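Side-chain contacts in L-methionine gamma-lyase (Fusobacterium nucleatum subsp. nucleatum, PDB 6LXU), which belongs to the Cys/Met metabolism family of pyridoxal phosphate-dependent enzymes and assembles as four protein chains: residues R258-K261 / T262-I265; G322-A325 / G326-L329. All coordinates share one frame; numbering follows the deposited sequence.

Both contacts are local: each is made within one continuous piece of chain, by residues a few positions apart. Contact 1 is a tight turn between two helices and is largely buried, partly against the second subunit. Contact 2, further along the chain, lies in helix 322-332, partly open to solvent. Their centres lie 35 Å apart and their nearest atoms about 25 Å, so they do not touch. Contact 1 lies against the chain near the cofactor lysine: L260 and F263 pack on L214, two residues beyond K212, the lysine modified with pyridoxal phosphate. Contact 2 instead carries a lysine that reaches E44 of the third subunit.

Contact 1 (R258-K261 / T262-I265); sequences RGLK and TFEI
A type I beta turn from L260 to F263 joins helix 250-260 to helix 263-282. F263 N donates to L260 O at 3.1 Å with a nearly straight N-H...O angle of 166°, and T262 N reaches back to G259 O at 3.2 Å. R258 packs on G259 of the second subunit, where the lack of a side chain suits the close approach.

T262 occupies the N-cap position of the second helix, but its hydroxyl makes no capping bond. With chi1 at 58°, OG1 sits between the backbone N and the carbonyl carbon and faces back along the first helix. Water 1 bridges its end to that helix, 2.7 Å from T262 OG1 and 2.8 Å from R258 O, to which the water donates. R266, one turn on, also bonds both T262 OG1 and G259 O. Threonine suits this buried turn because its short hydroxyl arm reaches both the water and the arginine. A second water crosses the turn, donating to L260 O at 3.0 Å and accepting from E264 N at 2.9 Å.

The apolar side chains L260 and F263 lie alongside each other and point the same way. The branch methyl L260 CD2 comes 4.0 Å from F263 CB and approaches the ring obliquely; both residues go on to pack against L214. K261 turns elsewhere, its chain bent at chi2, and its NZ bonds I16 O and forms a salt bridge with E346 of the second subunit.

Polar groups left over where one helix stops and another starts are thus taken up by turn bonds, bound water and an arginine. Sharing L260 O between F263 N and a water, and G259 O between T262 N and R266, probably lets the chain change direction in a buried place at little electrostatic cost.

Contact 2 (G322-A325 / G326-L329); sequences GFEA and GKTL
K327 lies across F323 and alongside E324, and its chain can be followed outward from the helix. K327 CB stands 4.0 Å from E324 O, over the carbonyls of the preceding turn. CG passes F323 O at 3.6 Å, the same oxygen that accepts the K327 backbone N-H. CD then reaches the F323 ring, 3.8 Å from CE2, and a bend at chi3 (-56°) keeps CE by that ring atom too, in an oblique approach. K327 CE also touches the glutamate, 3.7 Å from E324 OE1.

NZ does not meet the carboxylate directly: K327 NZ is 4.2 Å from E324 OE2, too far for a salt bridge. Two waters span the gap instead. Water 3 accepts from K327 NZ at 3.0 Å and donates to E324 OE1. Water 4 accepts from K327 NZ at 2.8 Å and donates to E324 OE2, lying with that oxygen at the edge of the phenyl ring, in its plane. The direct salt bridge of NZ is to E44 of the third subunit, so a long flexible lysine suits this place: its CD and CE methylenes pack against one corner of the phenylalanine ring, at CE2, while its charge goes to another chain. The nearby carboxylate would probably favour the charged amine as well.

On the far flank A325 and L329 pack on strand 314-319, where a small and a branched apolar side chain fit. G322 has a positive phi (69°), which glycine accepts readily. Spacings of three and four residues, with i to i+4 backbone bonds such as T328 N to E324 O at 2.9 Å, mark an amphipathic alpha helix laid on a beta sheet.

Contact 1 (R258-K261 / T262-I265)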
ATOM      1  N   ARG A 258     -11.852   2.904   3.728  1.00  4.44           N
ATOM      2  CA  ARG A 258     -11.432   2.772   5.114  1.00  4.46           C
ATOM      3  C   ARG A 258     -11.764   4.046   5.902  1.00  4.43           C
ATOM      4  O   ARG A 258     -12.297   3.971   7.016  1.00  4.61           O
ATOM      5  CB  ARG A 258      -9.941   2.496   5.155  1.00  4.51           C
ATOM      6  CG  ARG A 258      -9.430   2.100   6.521  1.00  4.44           C
ATOM      7  CD  ARG A 258      -7.934   1.990   6.522  1.00  4.55           C
ATOM      8  NE  ARG A 258      -7.385   1.122   7.548  1.00  4.53           N
ATOM      9  CZ  ARG A 258      -6.669   1.467   8.607  1.00  4.55           C
ATOM     10  NH1 ARG A 258      -6.540   2.756   8.973  1.00  4.98           N
ATOM     11  NH2 ARG A 258      -6.100   0.528   9.330  1.00  4.64           N
ATOM     12  N   GLY A 259     -11.445   5.207   5.329  1.00  4.36           N
ATOM     13  CA  GLY A 259     -11.802   6.481   5.945  1.00  4.57           C
ATOM     14  C   GLY A 259     -13.292   6.625   6.192  1.00  4.66           C
ATOM     15  O   GLY A 259     -13.716   7.190   7.218  1.00  4.67           O
ATOM     16  N   LEU A 260     -14.100   6.123   5.269  1.00  4.68           N
ATOM     17  CA  LEU A 260     -15.556   6.211   5.409  1.00  5.02           C
ATOM     18  C   LEU A 260     -16.098   5.373   6.560  1.00  4.82           C
ATOM     19  O   LEU A 260     -17.206   5.668   7.037  1.00  4.90           O
ATOM     20  CB  LEU A 260     -16.266   5.869   4.103  1.00  5.60           C
ATOM     21  CG  LEU A 260     -16.129   6.943   3.014  1.00  6.16           C
ATOM     22  CD1 LEU A 260     -16.650   6.434   1.682  1.00  6.90           C
ATOM     23  CD2 LEU A 260     -16.836   8.234   3.390  1.00  6.23           C
ATOM     24  N   LYS A 261     -15.355   4.377   7.041  1.00  4.86           N
ATOM     25  CA  LYS A 261     -15.809   3.601   8.198  1.00  5.17           C
ATOM     26  C   LYS A 261     -16.038   4.488   9.422  1.00  5.27           C
ATOM     27  O   LYS A 261     -16.865   4.139  10.265  1.00  6.00           O
ATOM     28  CB  LYS A 261     -14.803   2.514   8.575  1.00  5.50           C
ATOM     29  CG  LYS A 261     -14.517   1.494   7.494  1.00  5.81           C
ATOM     30  CD  LYS A 261     -15.677   0.556   7.223  1.00  6.13           C
ATOM     31  CE  LYS A 261     -15.337  -0.413   6.101  1.00  6.35           C
ATOM     32  NZ  LYS A 261     -16.462  -1.349   5.847  1.00  6.89           N
ATOM     33  N   THR A 262     -15.296   5.596   9.533  1.00  4.93           N
ATOM     34  CA  THR A 262     -15.431   6.523  10.652  1.00  5.08           C
ATOM     35  C   THR A 262     -16.079   7.848  10.248  1.00  5.10           C
ATOM     36  O   THR A 262     -16.106   8.783  11.042  1.00  5.28           O
ATOM     37  CB  THR A 262     -14.070   6.793  11.308  1.00  5.08           C
ATOM     38  OG1 THR A 262     -13.153   7.319  10.342  1.00  5.06           O
ATOM     39  CG2 THR A 262     -13.529   5.527  11.961  1.00  5.10           C
ATOM     40  N   PHE A 263     -16.650   7.931   9.041  1.00  5.37           N
ATOM     41  CA  PHE A 263     -17.187   9.199   8.533  1.00  5.51           C
ATOM     42  C   PHE A 263     -18.206   9.822   9.494  1.00  5.45           C
ATOM     43  O   PHE A 263     -18.130  11.025   9.797  1.00  5.39           O
ATOM     44  CB  PHE A 263     -17.802   8.972   7.152  1.00  5.80           C
ATOM     45  CG  PHE A 263     -18.466  10.187   6.574  1.00  5.93           C
ATOM     46  CD1 PHE A 263     -17.733  11.311   6.225  1.00  5.95           C
ATOM     47  CD2 PHE A 263     -19.831  10.203   6.357  1.00  6.40           C
ATOM     48  CE1 PHE A 263     -18.357  12.433   5.693  1.00  6.02           C
ATOM     49  CE2 PHE A 263     -20.456  11.326   5.820  1.00  6.49           C
ATOM     50  CZ  PHE A 263     -19.718  12.435   5.485  1.00  6.28           C
ATOM     51  N   GLU A 264     -19.170   9.040   9.976  1.00  5.55           N
ATOM     52  CA  GLU A 264     -20.209   9.613  10.832  1.00  5.87           C
ATOM     53  C   GLU A 264     -19.620  10.207  12.103  1.00  5.56           C
ATOM     54  O   GLU A 264     -19.917  11.346  12.469  1.00  5.72           O
ATOM     55  CB  GLU A 264     -21.259   8.567  11.203  1.00  6.44           C
ATOM     56  CG  GLU A 264     -22.359   9.113  12.105  1.00  7.17           C
ATOM     57  CD  GLU A 264     -23.308   8.060  12.610  1.00  7.63           C
ATOM     58  OE1 GLU A 264     -22.859   7.015  13.104  1.00  7.73           O
ATOM     59  OE2 GLU A 264     -24.538   8.305  12.538  1.00  9.47           O
ATOM     60  N   ILE A 265     -18.808   9.421  12.808  1.00  5.40           N
ATOM     61  CA  ILE A 265     -18.262   9.881  14.081  1.00  5.47           C
ATOM     62  C   ILE A 265     -17.238  10.990  13.888  1.00  5.04           C
ATOM     63  O   ILE A 265     -17.115  11.858  14.750  1.00  5.17           O
ATOM     64  CB  ILE A 265     -17.718   8.734  14.969  1.00  5.79           C
ATOM     65  CG1 ILE A 265     -16.710   7.833  14.243  1.00  6.05           C
ATOM     66  CG2 ILE A 265     -18.894   7.935  15.533  1.00  6.20           C
ATOM     67  CD1 ILE A 265     -15.943   6.901  15.163  1.00  6.18           C
TER
HETATM   68  O   HOH W   1     -11.530   5.440   9.245  1.00  5.04           O
HETATM   69  O   HOH W   2     -19.347   6.267   9.118  1.00 11.19           O

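Contact 2 (G322-A325 / G326-L329)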
ATOM      1  N   GLY A 322      -5.024  42.750  11.875  1.00 12.81           N
ATOM      2  CA  GLY A 322      -4.643  42.671  10.473  1.00 12.63           C
ATOM      3  C   GLY A 322      -3.504  41.716  10.136  1.00 12.54           C
ATOM      4  O   GLY A 322      -3.365  40.633  10.732  1.00 12.06           O
ATOM      5  N   PHE A 323      -2.654  42.144   9.205  1.00 12.65           N
ATOM      6  CA  PHE A 323      -1.663  41.272   8.551  1.00 12.76           C
ATOM      7  C   PHE A 323      -0.645  40.697   9.517  1.00 13.18           C
ATOM      8  O   PHE A 323      -0.414  39.478   9.535  1.00 12.87           O
ATOM      9  CB  PHE A 323      -0.957  42.059   7.444  1.00 13.24           C
ATOM     10  CG  PHE A 323      -0.060  41.226   6.572  1.00 13.63           C
ATOM     11  CD1 PHE A 323      -0.580  40.540   5.486  1.00 13.99           C
ATOM     12  CD2 PHE A 323       1.302  41.161   6.811  1.00 14.43           C
ATOM     13  CE1 PHE A 323       0.248  39.799   4.661  1.00 14.26           C
ATOM     14  CE2 PHE A 323       2.132  40.411   5.995  1.00 14.42           C
ATOM     15  CZ  PHE A 323       1.601  39.731   4.919  1.00 14.30           C
ATOM     16  N   GLU A 324      -0.042  41.549  10.339  1.00 13.57           N
ATOM     17  CA  GLU A 324       0.962  41.085  11.281  1.00 13.95           C
ATOM     18  C   GLU A 324       0.347  40.208  12.363  1.00 13.15           C
ATOM     19  O   GLU A 324       1.010  39.285  12.839  1.00 13.32           O
ATOM     20  CB  GLU A 324       1.728  42.264  11.903  1.00 15.15           C
ATOM     21  CG  GLU A 324       2.539  43.074  10.894  1.00 16.77           C
ATOM     22  CD  GLU A 324       3.624  42.270  10.195  1.00 18.00           C
ATOM     23  OE1 GLU A 324       4.305  41.462  10.856  1.00 20.05           O
ATOM     24  OE2 GLU A 324       3.801  42.444   8.974  1.00 20.91           O
ATOM     25  N   ALA A 325      -0.896  40.485  12.748  1.00 12.50           N
ATOM     26  CA  ALA A 325      -1.588  39.652  13.724  1.00 12.19           C
ATOM     27  C   ALA A 325      -1.801  38.236  13.186  1.00 11.52           C
ATOM     28  O   ALA A 325      -1.643  37.270  13.945  1.00 11.57           O
ATOM     29  CB  ALA A 325      -2.910  40.269  14.126  1.00 12.41           C
ATOM     30  N   GLY A 326      -2.153  38.124  11.905  1.00 10.75           N
ATOM     31  CA  GLY A 326      -2.321  36.808  11.270  1.00 10.77           C
ATOM     32  C   GLY A 326      -1.050  35.994  11.321  1.00 10.94           C
ATOM     33  O   GLY A 326      -1.056  34.818  11.718  1.00 10.99           O
ATOM     34  N   LYS A 327       0.062  36.608  10.937  1.00 11.52           N
ATOM     35  CA  LYS A 327       1.339  35.882  10.932  1.00 12.19           C
ATOM     36  C   LYS A 327       1.786  35.530  12.349  1.00 12.23           C
ATOM     37  O   LYS A 327       2.228  34.405  12.612  1.00 12.44           O
ATOM     38  CB  LYS A 327       2.432  36.686  10.215  1.00 12.61           C
ATOM     39  CG  LYS A 327       2.135  36.983   8.761  1.00 13.06           C
ATOM     40  CD  LYS A 327       3.380  37.349   7.957  1.00 13.55           C
ATOM     41  CE  LYS A 327       4.152  38.525   8.540  1.00 14.35           C
ATOM     42  NZ  LYS A 327       5.447  38.720   7.840  1.00 14.97           N
ATOM     43  N   THR A 328       1.666  36.486  13.273  1.00 12.33           N
ATOM     44  CA  THR A 328       2.052  36.258  14.651  1.00 12.96           C
ATOM     45  C   THR A 328       1.241  35.122  15.283  1.00 11.97           C
ATOM     46  O   THR A 328       1.812  34.272  15.960  1.00 12.03           O
ATOM     47  CB  THR A 328       1.948  37.552  15.484  1.00 14.21           C
ATOM     48  OG1 THR A 328       2.906  38.495  14.980  1.00 15.99           O
ATOM     49  CG2 THR A 328       2.226  37.289  16.957  1.00 15.10           C
ATOM     50  N   LEU A 329      -0.075  35.130  15.077  1.00 11.21           N
ATOM     51  CA  LEU A 329      -0.910  34.046  15.574  1.00 10.47           C
ATOM     52  C   LEU A 329      -0.405  32.700  15.054  1.00  9.93           C
ATOM     53  O   LEU A 329      -0.072  31.811  15.834  1.00  9.82           O
ATOM     54  CB  LEU A 329      -2.378  34.224  15.158  1.00 10.37           C
ATOM     55  CG  LEU A 329      -3.296  33.042  15.515  1.00 10.56           C
ATOM     56  CD1 LEU A 329      -3.331  32.804  17.012  1.00 10.74           C
ATOM     57  CD2 LEU A 329      -4.694  33.242  14.959  1.00 10.52           C
TER
HETATM   58  O   HOH W   3       6.681  40.625   9.757  1.00 31.64           O
HETATM   59  O   HOH W   4       5.697  41.515   7.423  1.00 34.21           O